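PDB 4TX3: peptide synthetase, module 7 from Actinoplanes teichomyceticus, which probably acts as a condensation-like domain of a nonribosomal peptide synthetase, thought to recruit cytochrome P450 enzymes that tailor the carrier-bound peptide during glycopeptide antibiotic assembly. Local coordinates for residues B[21-25]-B[340-344]; B[25-29]-B[74-78]; B[40-44]-B[146-151]; B[398-404]-B[416-422]. All coordinates share one frame; numbering follows the deposited sequence.

Contact 1 (B[21-25]-B[340-344])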
# COMPACT_ATOMS: atom_id res chain seq x y z
N ALA B 21 20.24 -18.16 -4.84
CA ALA B 21 21.51 -17.68 -5.36
C ALA B 21 21.96 -16.41 -4.64
O ALA B 21 23.13 -16.25 -4.33
CB ALA B 21 21.42 -17.44 -6.87
N ARG B 22 21.02 -15.51 -4.34
CA ARG B 22 21.33 -14.29 -3.62
C ARG B 22 21.85 -14.59 -2.21
O ARG B 22 22.82 -13.99 -1.76
CB ARG B 22 20.11 -13.36 -3.55
CG ARG B 22 20.39 -11.95 -3.01
CD ARG B 22 19.57 -10.89 -3.72
NE ARG B 22 19.45 -11.22 -5.13
CZ ARG B 22 18.32 -11.57 -5.73
NH1 ARG B 22 17.18 -11.59 -5.04
NH2 ARG B 22 18.32 -11.90 -7.01
N GLN B 23 21.21 -15.54 -1.52
CA GLN B 23 21.64 -15.94 -0.17
C GLN B 23 23.05 -16.56 -0.15
O GLN B 23 23.88 -16.24 0.72
CB GLN B 23 20.65 -16.93 0.44
CG GLN B 23 19.28 -16.38 0.78
CD GLN B 23 18.36 -17.46 1.34
OE1 GLN B 23 18.20 -18.52 0.74
NE2 GLN B 23 17.76 -17.19 2.49
N LEU B 24 23.30 -17.47 -1.09
CA LEU B 24 24.59 -18.14 -1.19
C LEU B 24 25.73 -17.14 -1.40
O LEU B 24 26.82 -17.34 -0.88
CB LEU B 24 24.56 -19.16 -2.33
CG LEU B 24 25.84 -19.99 -2.54
CD1 LEU B 24 26.17 -20.77 -1.30
CD2 LEU B 24 25.71 -20.90 -3.76
N ARG B 25 25.47 -16.08 -2.16
CA ARG B 25 26.51 -15.06 -2.33
C ARG B 25 26.71 -14.29 -1.04
O ARG B 25 27.85 -14.05 -0.63
CB ARG B 25 26.17 -14.10 -3.46
CG ARG B 25 27.28 -13.07 -3.66
CD ARG B 25 27.09 -12.24 -4.92
NE ARG B 25 27.80 -10.99 -4.79
CZ ARG B 25 29.05 -10.80 -5.21
NH1 ARG B 25 29.71 -11.79 -5.81
NH2 ARG B 25 29.62 -9.60 -5.04
N VAL B 340 16.74 -15.50 -14.24
CA VAL B 340 18.10 -15.77 -13.79
C VAL B 340 18.44 -14.82 -12.67
O VAL B 340 18.32 -13.61 -12.83
CB VAL B 340 19.19 -15.57 -14.85
CG1 VAL B 340 20.40 -16.39 -14.48
CG2 VAL B 340 18.73 -15.93 -16.19
N PRO B 341 18.88 -15.37 -11.53
CA PRO B 341 19.37 -14.45 -10.50
C PRO B 341 20.62 -13.76 -11.01
O PRO B 341 21.44 -14.38 -11.69
CB PRO B 341 19.69 -15.37 -9.31
CG PRO B 341 19.01 -16.65 -9.62
CD PRO B 341 18.95 -16.77 -11.11
N PHE B 342 20.74 -12.48 -10.70
CA PHE B 342 21.95 -11.73 -10.99
C PHE B 342 23.22 -12.42 -10.50
O PHE B 342 24.26 -12.37 -11.16
CB PHE B 342 21.86 -10.34 -10.38
CG PHE B 342 23.18 -9.64 -10.31
CD1 PHE B 342 23.69 -9.03 -11.45
CD2 PHE B 342 23.91 -9.62 -9.14
CE1 PHE B 342 24.91 -8.39 -11.41
CE2 PHE B 342 25.12 -8.98 -9.09
CZ PHE B 342 25.63 -8.36 -10.24
N GLU B 343 23.14 -13.06 -9.33
CA GLU B 343 24.30 -13.60 -8.64
C GLU B 343 24.86 -14.82 -9.37
O GLU B 343 25.96 -15.30 -9.08
CB GLU B 343 23.93 -13.95 -7.20
CG GLU B 343 23.57 -12.74 -6.32
CD GLU B 343 22.16 -12.17 -6.57
OE1 GLU B 343 21.36 -12.80 -7.29
OE2 GLU B 343 21.85 -11.07 -6.04
N LYS B 344 24.09 -15.31 -10.32
CA LYS B 344 24.45 -16.48 -11.10
C LYS B 344 25.27 -16.05 -12.32
O LYS B 344 25.98 -16.86 -12.93
CB LYS B 344 23.17 -17.20 -11.53
CG LYS B 344 23.37 -18.61 -11.97
CD LYS B 344 23.71 -19.51 -10.80
CE LYS B 344 23.70 -20.98 -11.26
NZ LYS B 344 23.77 -21.12 -12.75
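Arg22 NE donates to Glu343 OE2 over 2.6 Å, and the bond is fairly straight at 158°. OE2 lies in the guanidinium plane but is approached from above the carboxylate plane. The second tooth of the grip is longer and more bent: Arg22 NH2 meets Glu343 OE1 at 3.2 Å, on the syn side. This is a side-on, two-nitrogen salt bridge with the two flat groups turned 53° apart. Arg22 reaches it with CG anti to the backbone N (chi1 -171°) and a chain that bends at chi2 and chi3, while Glu343 is bent at chi2. The helix 21-28 that carries Arg22 belongs to the N-terminal half of the condensation fold, a pair of chloramphenicol acetyltransferase-like halves; the turn at 340-344 belongs to the C-terminal half, so the bridge spans the two. Beside it, Ala21 CB packs on Pro341 CB at 3.6 Å, and the Arg25 side chain crosses that of Glu343 at about a right angle, Arg25 CD 3.8 Å from Glu343 CG. Glu343 OE2 also sits at the edge of the Phe342 ring, in its plane. Arg22 NH1 bonds to Pro303 O, which fixes the guanidinium from a second direction, and Pro307 touches both Arg22 and Glu343.

Contact 2 (B[25-29]-B[74-78])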
# COMPACT_ATOMS: atom_id res chain seq x y z
N ARG B 25 25.47 -16.08 -2.16
CA ARG B 25 26.51 -15.06 -2.33
C ARG B 25 26.71 -14.29 -1.04
O ARG B 25 27.85 -14.05 -0.63
CB ARG B 25 26.17 -14.10 -3.46
CG ARG B 25 27.28 -13.07 -3.66
CD ARG B 25 27.09 -12.24 -4.92
NE ARG B 25 27.80 -10.99 -4.79
CZ ARG B 25 29.05 -10.80 -5.21
NH1 ARG B 25 29.71 -11.79 -5.81
NH2 ARG B 25 29.62 -9.60 -5.04
N ALA B 26 25.62 -13.92 -0.39
CA ALA B 26 25.69 -13.29 0.92
C ALA B 26 26.48 -14.18 1.88
O ALA B 26 27.38 -13.71 2.57
CB ALA B 26 24.29 -13.01 1.46
N TRP B 27 26.16 -15.47 1.91
CA TRP B 27 26.79 -16.41 2.83
C TRP B 27 28.29 -16.52 2.56
O TRP B 27 29.10 -16.41 3.48
CB TRP B 27 26.13 -17.78 2.72
CG TRP B 27 26.46 -18.77 3.80
CD1 TRP B 27 25.78 -18.97 4.96
CD2 TRP B 27 27.52 -19.73 3.80
NE1 TRP B 27 26.35 -19.98 5.69
CE2 TRP B 27 27.42 -20.46 5.00
CE3 TRP B 27 28.55 -20.04 2.90
CZ2 TRP B 27 28.31 -21.48 5.33
CZ3 TRP B 27 29.43 -21.05 3.22
CH2 TRP B 27 29.31 -21.76 4.43
N LEU B 28 28.65 -16.71 1.30
CA LEU B 28 30.05 -16.83 0.93
C LEU B 28 30.88 -15.59 1.24
O LEU B 28 32.03 -15.69 1.66
CB LEU B 28 30.17 -17.16 -0.56
CG LEU B 28 29.74 -18.59 -0.81
CD1 LEU B 28 29.36 -18.79 -2.24
CD2 LEU B 28 30.86 -19.52 -0.41
N LEU B 29 30.30 -14.41 1.06
CA LEU B 29 31.06 -13.18 1.25
C LEU B 29 30.92 -12.67 2.67
O LEU B 29 31.11 -11.48 2.94
CB LEU B 29 30.61 -12.10 0.26
CG LEU B 29 30.74 -12.46 -1.22
CD1 LEU B 29 30.54 -11.24 -2.09
CD2 LEU B 29 32.07 -13.16 -1.53
N PHE B 74 22.08 -20.87 8.86
CA PHE B 74 22.66 -21.36 7.61
C PHE B 74 23.93 -22.19 7.86
O PHE B 74 25.05 -21.78 7.51
CB PHE B 74 22.94 -20.18 6.67
CG PHE B 74 21.71 -19.34 6.36
CD1 PHE B 74 21.23 -18.40 7.27
CD2 PHE B 74 21.02 -19.50 5.16
CE1 PHE B 74 20.10 -17.65 7.00
CE2 PHE B 74 19.88 -18.75 4.88
CZ PHE B 74 19.42 -17.82 5.80
N PRO B 75 23.77 -23.37 8.47
CA PRO B 75 24.92 -24.21 8.79
C PRO B 75 25.51 -24.91 7.57
O PRO B 75 24.83 -25.04 6.55
CB PRO B 75 24.34 -25.24 9.76
CG PRO B 75 22.90 -25.36 9.34
CD PRO B 75 22.50 -23.98 8.91
N GLY B 76 26.75 -25.37 7.70
CA GLY B 76 27.41 -26.14 6.66
C GLY B 76 28.70 -25.48 6.19
O GLY B 76 29.11 -24.46 6.75
N ASP B 77 29.33 -26.07 5.18
CA ASP B 77 30.44 -25.44 4.45
C ASP B 77 29.95 -25.05 3.06
O ASP B 77 28.81 -25.34 2.73
CB ASP B 77 31.67 -26.37 4.35
CG ASP B 77 31.38 -27.68 3.58
OD1 ASP B 77 30.56 -27.71 2.64
OD2 ASP B 77 32.02 -28.70 3.91
N ALA B 78 30.80 -24.44 2.24
CA ALA B 78 30.38 -23.95 0.92
C ALA B 78 29.62 -24.97 0.08
O ALA B 78 28.79 -24.61 -0.75
CB ALA B 78 31.58 -23.47 0.15
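The one hydrogen bond between these segments runs from Trp27 NE1 to Phe74 O, 2.9 Å long and bent to 144° at the hydrogen. The donor lies in the carbonyl plane, on a lone pair, whereas the oxygen is tilted 23° out of the indole plane. Trp27 gets there with CG anti to its backbone N (chi1 -167°), which swings the indole off helix 21-28 and lays it along the loop. A second carbonyl comes up to the edge of the same indole without bonding to it: Gly76 O lies 3.4 Å from Trp27 CZ2. Next to it the loop backbone makes van der Waals contact, Asp77 C 3.6 Å from Trp27 CH2. Gly76 itself has a positive phi, a backbone shape that suits glycine. Apolar contacts complete the set. Trp27 CD1 touches Phe74 CB at 3.5 Å, the two side chains running alongside one another and pointing opposite ways. Leu28 CD2 meets Ala78 CB at 4.1 Å, close to solvent. The loop links strand 72-73 to strand 84-85; Val81 further along it also touches Trp27, the Phe74 backbone bonds to Leu117, and the Phe74 side chain packs on Ile144, so the end of helix 21-28 rests against this outer loop.

Contact 3 (B[40-44]-B[146-151])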
# COMPACT_ATOMS: atom_id res chain seq x y z
N HIS B 40 24.01 -5.08 6.58
CA HIS B 40 22.81 -5.13 7.39
C HIS B 40 21.79 -4.08 6.97
O HIS B 40 22.11 -3.08 6.33
CB HIS B 40 23.16 -4.92 8.86
CG HIS B 40 24.23 -5.83 9.38
ND1 HIS B 40 25.01 -5.52 10.47
CD2 HIS B 40 24.64 -7.05 8.96
CE1 HIS B 40 25.86 -6.50 10.70
NE2 HIS B 40 25.66 -7.44 9.80
N LEU B 41 20.55 -4.33 7.33
CA LEU B 41 19.55 -3.29 7.33
C LEU B 41 19.22 -3.03 8.78
O LEU B 41 18.93 -3.96 9.52
CB LEU B 41 18.32 -3.72 6.53
CG LEU B 41 18.63 -3.86 5.04
CD1 LEU B 41 17.63 -4.76 4.30
CD2 LEU B 41 18.69 -2.49 4.41
N SER B 42 19.32 -1.77 9.19
CA SER B 42 18.97 -1.37 10.54
C SER B 42 17.88 -0.29 10.57
O SER B 42 17.95 0.71 9.87
CB SER B 42 20.20 -0.87 11.29
OG SER B 42 20.98 -1.94 11.78
N VAL B 43 16.87 -0.52 11.39
CA VAL B 43 15.86 0.47 11.61
C VAL B 43 15.73 0.65 13.12
O VAL B 43 15.82 -0.32 13.86
CB VAL B 43 14.52 0.06 10.98
CG1 VAL B 43 13.38 0.99 11.43
CG2 VAL B 43 14.66 0.07 9.46
N ALA B 44 15.56 1.89 13.56
CA ALA B 44 15.26 2.17 14.95
C ALA B 44 13.97 3.02 15.08
O ALA B 44 13.80 4.00 14.38
CB ALA B 44 16.44 2.87 15.61
N ALA B 146 16.69 -10.33 4.40
CA ALA B 146 15.77 -9.23 4.12
C ALA B 146 16.29 -8.25 3.07
O ALA B 146 17.46 -7.87 3.08
CB ALA B 146 15.46 -8.47 5.41
N ASP B 147 15.40 -7.87 2.16
CA ASP B 147 15.58 -6.67 1.34
C ASP B 147 14.92 -5.49 2.07
O ASP B 147 14.37 -5.64 3.16
CB ASP B 147 14.99 -6.86 -0.07
CG ASP B 147 13.47 -7.16 -0.06
OD1 ASP B 147 12.80 -7.04 0.99
OD2 ASP B 147 12.94 -7.50 -1.14
N ASP B 148 14.96 -4.31 1.45
CA ASP B 148 14.44 -3.10 2.10
C ASP B 148 12.92 -3.08 2.26
O ASP B 148 12.42 -2.67 3.30
CB ASP B 148 14.91 -1.86 1.35
CG ASP B 148 16.40 -1.61 1.50
OD1 ASP B 148 16.79 -0.85 2.42
OD2 ASP B 148 17.19 -2.19 0.71
N ASP B 149 12.18 -3.52 1.24
CA ASP B 149 10.73 -3.71 1.39
C ASP B 149 10.39 -4.56 2.62
O ASP B 149 9.40 -4.28 3.33
CB ASP B 149 10.13 -4.37 0.14
CG ASP B 149 10.11 -3.45 -1.08
OD1 ASP B 149 10.28 -2.22 -0.92
OD2 ASP B 149 9.92 -3.96 -2.20
N SER B 150 11.21 -5.58 2.87
CA SER B 150 10.95 -6.53 3.95
C SER B 150 10.90 -5.88 5.33
O SER B 150 10.23 -6.38 6.23
CB SER B 150 12.00 -7.64 3.95
OG SER B 150 11.84 -8.49 2.84
N MET B 151 11.61 -4.78 5.49
CA MET B 151 11.62 -4.11 6.78
C MET B 151 10.28 -3.46 7.07
O MET B 151 9.88 -3.41 8.23
CB MET B 151 12.74 -3.08 6.87
CG MET B 151 13.56 -3.23 8.17
SD MET B 151 14.63 -4.69 8.10
CE MET B 151 15.05 -4.52 6.38
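Met151 leaves helix 148-166 with an unusual chi1 of -131° and then folds at chi2 and chi3, which carries its methyl group onto Leu41. Leu41 in turn holds CG anti to its carbonyl carbon (chi1 -67°), and the two chains meet at a slant, Met151 CE pressed unusually close to Leu41 CD1, at a distance that is doubtful at 2.5 Å resolution. Farther along the strand, Met151 CG lies 3.7 Å from Val43 CG2. The other branch of Leu41, CD2, rests against Asp148 OD1; that carboxylate is claimed by Arg143, which forms a salt bridge with OD2. Leu41 CD1 also approaches Ala146 O. Strand 40-49 pairs with strand 134-142 in the sheet of the N-terminal half, and the chain after 134-142 turns through 146-147 into the helix that covers this face. That turn falls at the position of the HHxxxDG signature of condensation domains, here HRxxxDD, and Asp147 is its first aspartate. Asp147 caps the helix: OD1 accepts Ser150 N at 2.9 Å and also Ser150 OG, the two donors coming from opposite faces of the carboxylate plane. Arg290 adds a salt bridge to the same oxygen, and Val141 of the neighbouring strand touches both Ala146 and Met151.

Contact 4 (B[398-404]-B[416-422])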
# COMPACT_ATOMS: atom_id res chain seq x y z
N ASP B 398 30.90 0.80 -5.75
CA ASP B 398 31.74 1.99 -5.70
C ASP B 398 30.89 3.24 -5.51
O ASP B 398 31.15 4.06 -4.62
CB ASP B 398 32.58 2.08 -6.97
CG ASP B 398 33.55 0.92 -7.09
OD1 ASP B 398 33.45 -0.03 -6.28
OD2 ASP B 398 34.40 0.95 -8.01
N LEU B 399 29.85 3.37 -6.34
CA LEU B 399 28.92 4.49 -6.24
C LEU B 399 27.47 4.02 -6.35
O LEU B 399 27.17 3.09 -7.10
CB LEU B 399 29.22 5.55 -7.32
CG LEU B 399 30.68 6.00 -7.42
CD1 LEU B 399 30.95 6.69 -8.75
CD2 LEU B 399 31.02 6.91 -6.26
N ALA B 400 26.58 4.68 -5.62
CA ALA B 400 25.17 4.33 -5.63
C ALA B 400 24.32 5.58 -5.46
O ALA B 400 24.36 6.23 -4.42
CB ALA B 400 24.85 3.30 -4.54
N PHE B 401 23.57 5.91 -6.49
CA PHE B 401 22.69 7.07 -6.47
C PHE B 401 21.31 6.63 -6.04
O PHE B 401 20.76 5.66 -6.60
CB PHE B 401 22.61 7.72 -7.85
CG PHE B 401 23.89 8.40 -8.29
CD1 PHE B 401 24.91 7.67 -8.88
CD2 PHE B 401 24.05 9.77 -8.16
CE1 PHE B 401 26.07 8.29 -9.30
CE2 PHE B 401 25.21 10.38 -8.59
CZ PHE B 401 26.21 9.65 -9.16
N ALA B 402 20.75 7.35 -5.06
CA ALA B 402 19.37 7.15 -4.62
C ALA B 402 18.58 8.46 -4.78
O ALA B 402 18.70 9.39 -3.97
CB ALA B 402 19.33 6.67 -3.18
N LEU B 403 17.78 8.52 -5.84
CA LEU B 403 17.01 9.71 -6.17
C LEU B 403 15.52 9.46 -6.01
O LEU B 403 15.02 8.41 -6.42
CB LEU B 403 17.28 10.15 -7.62
CG LEU B 403 18.71 10.31 -8.13
CD1 LEU B 403 18.66 11.01 -9.47
CD2 LEU B 403 19.58 11.08 -7.16
N THR B 404 14.83 10.45 -5.44
CA THR B 404 13.39 10.42 -5.25
C THR B 404 12.68 11.53 -6.03
O THR B 404 12.98 12.70 -5.82
CB THR B 404 13.00 10.56 -3.77
OG1 THR B 404 13.57 9.48 -3.03
CG2 THR B 404 11.48 10.55 -3.60
N ILE B 416 13.65 16.70 -8.03
CA ILE B 416 14.23 15.43 -7.62
C ILE B 416 15.22 15.63 -6.47
O ILE B 416 16.09 16.49 -6.53
CB ILE B 416 14.93 14.71 -8.77
CG1 ILE B 416 13.96 14.51 -9.94
CG2 ILE B 416 15.47 13.37 -8.28
CD1 ILE B 416 14.59 13.85 -11.18
N GLU B 417 15.04 14.84 -5.43
CA GLU B 417 15.79 14.96 -4.18
C GLU B 417 16.52 13.64 -3.93
O GLU B 417 16.01 12.57 -4.25
CB GLU B 417 14.82 15.30 -3.04
CG GLU B 417 15.36 15.28 -1.62
CD GLU B 417 14.35 15.84 -0.60
OE1 GLU B 417 13.17 15.41 -0.61
OE2 GLU B 417 14.73 16.73 0.21
N GLY B 418 17.73 13.69 -3.39
CA GLY B 418 18.44 12.45 -3.19
C GLY B 418 19.84 12.51 -2.64
O GLY B 418 20.28 13.55 -2.14
N ALA B 419 20.53 11.39 -2.73
CA ALA B 419 21.86 11.28 -2.18
C ALA B 419 22.71 10.33 -2.99
O ALA B 419 22.20 9.39 -3.60
CB ALA B 419 21.79 10.83 -0.74
N LEU B 420 24.01 10.61 -2.99
CA LEU B 420 25.00 9.74 -3.59
C LEU B 420 25.75 9.02 -2.48
O LEU B 420 26.42 9.66 -1.68
CB LEU B 420 25.98 10.53 -4.49
CG LEU B 420 27.20 9.75 -4.98
CD1 LEU B 420 26.78 8.52 -5.82
CD2 LEU B 420 28.13 10.62 -5.77
N HIS B 421 25.64 7.70 -2.42
CA HIS B 421 26.43 6.95 -1.46
C HIS B 421 27.71 6.48 -2.14
O HIS B 421 27.68 6.08 -3.30
CB HIS B 421 25.64 5.77 -0.90
CG HIS B 421 24.37 6.17 -0.21
ND1 HIS B 421 24.10 5.84 1.09
CD2 HIS B 421 23.30 6.87 -0.65
CE1 HIS B 421 22.91 6.32 1.43
NE2 HIS B 421 22.40 6.95 0.39
N TYR B 422 28.84 6.53 -1.44
CA TYR B 422 30.09 6.12 -2.06
C TYR B 422 30.95 5.33 -1.12
O TYR B 422 30.84 5.43 0.10
CB TYR B 422 30.88 7.34 -2.55
CG TYR B 422 31.25 8.28 -1.43
CD1 TYR B 422 30.35 9.25 -1.00
CD2 TYR B 422 32.48 8.19 -0.80
CE1 TYR B 422 30.66 10.11 0.04
CE2 TYR B 422 32.80 9.05 0.24
CZ TYR B 422 31.89 10.00 0.65
OH TYR B 422 32.21 10.86 1.68
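The Phe401 ring carries Leu420 CD1 almost squarely over one face, 3.4 Å from the centroid and 6° off the ring normal, a CH-pi contact. Leu420 achieves this with CG anti to its backbone N (chi1 170°), leaning across to its non-hydrogen-bonded partner. The His421 ring has Ala400 O near its plane, at the edge. Leu399 CD2 packs against Tyr422 CB at 3.7 Å, and Leu403 CB against Ile416 CG2 at 3.8 Å. Beneath the side chains, strands 399-407 and 413-423 form an antiparallel beta hairpin. Ala400 with His421, Ala402 with Ala419 and Thr404 with Glu417 are the hydrogen-bonded pairs, each joined by two bonds. The straightest include Ala402 N to Ala419 O, 2.9 Å and 174°, while Thr404 N to Glu417 O is the shortest at 2.7 Å. Gly418, nearly fully extended, lets Ala402 O come within 3.2 Å of its CA. Leu399, Phe401, Leu403, Leu420 and Tyr422 share one face of the sheet, and helix 429-448 covers Leu399, Phe401 and Tyr422 there. Ala400, Ala402, Thr404, Glu417, Ala419 and His421 lie on the other, more accessible face, where Glu417 pairs with Arg406. The chemistry thus divides in two: paired backbone polar groups set the register, while leucine and aromatic groups make the oily side that seats the sheet on its helix.

Overall arrangement
From the N terminus, helix 21-28 opens two contacts at once, which share Arg25 and touch where Gln23 meets Phe74. Contact 2 closes first, when the chain reaches the outer loop at 74-78. Before that, strand 40-49 has begun contact 3, which closes at 146-151; contacts 2 and 3 therefore cross along the sequence. Contact 1 shuts only at 340-344, so contact 3 is nested within its long loop. Contacts 2 and 3 hold helix, loop and sheet of the N-terminal half together, while contact 1 ties that half to the C-terminal one. Contact 4 follows in series as a local hairpin, pairing the two central strands of the C-terminal half's four-stranded sheet, its centre about 24 Å from that of contact 1.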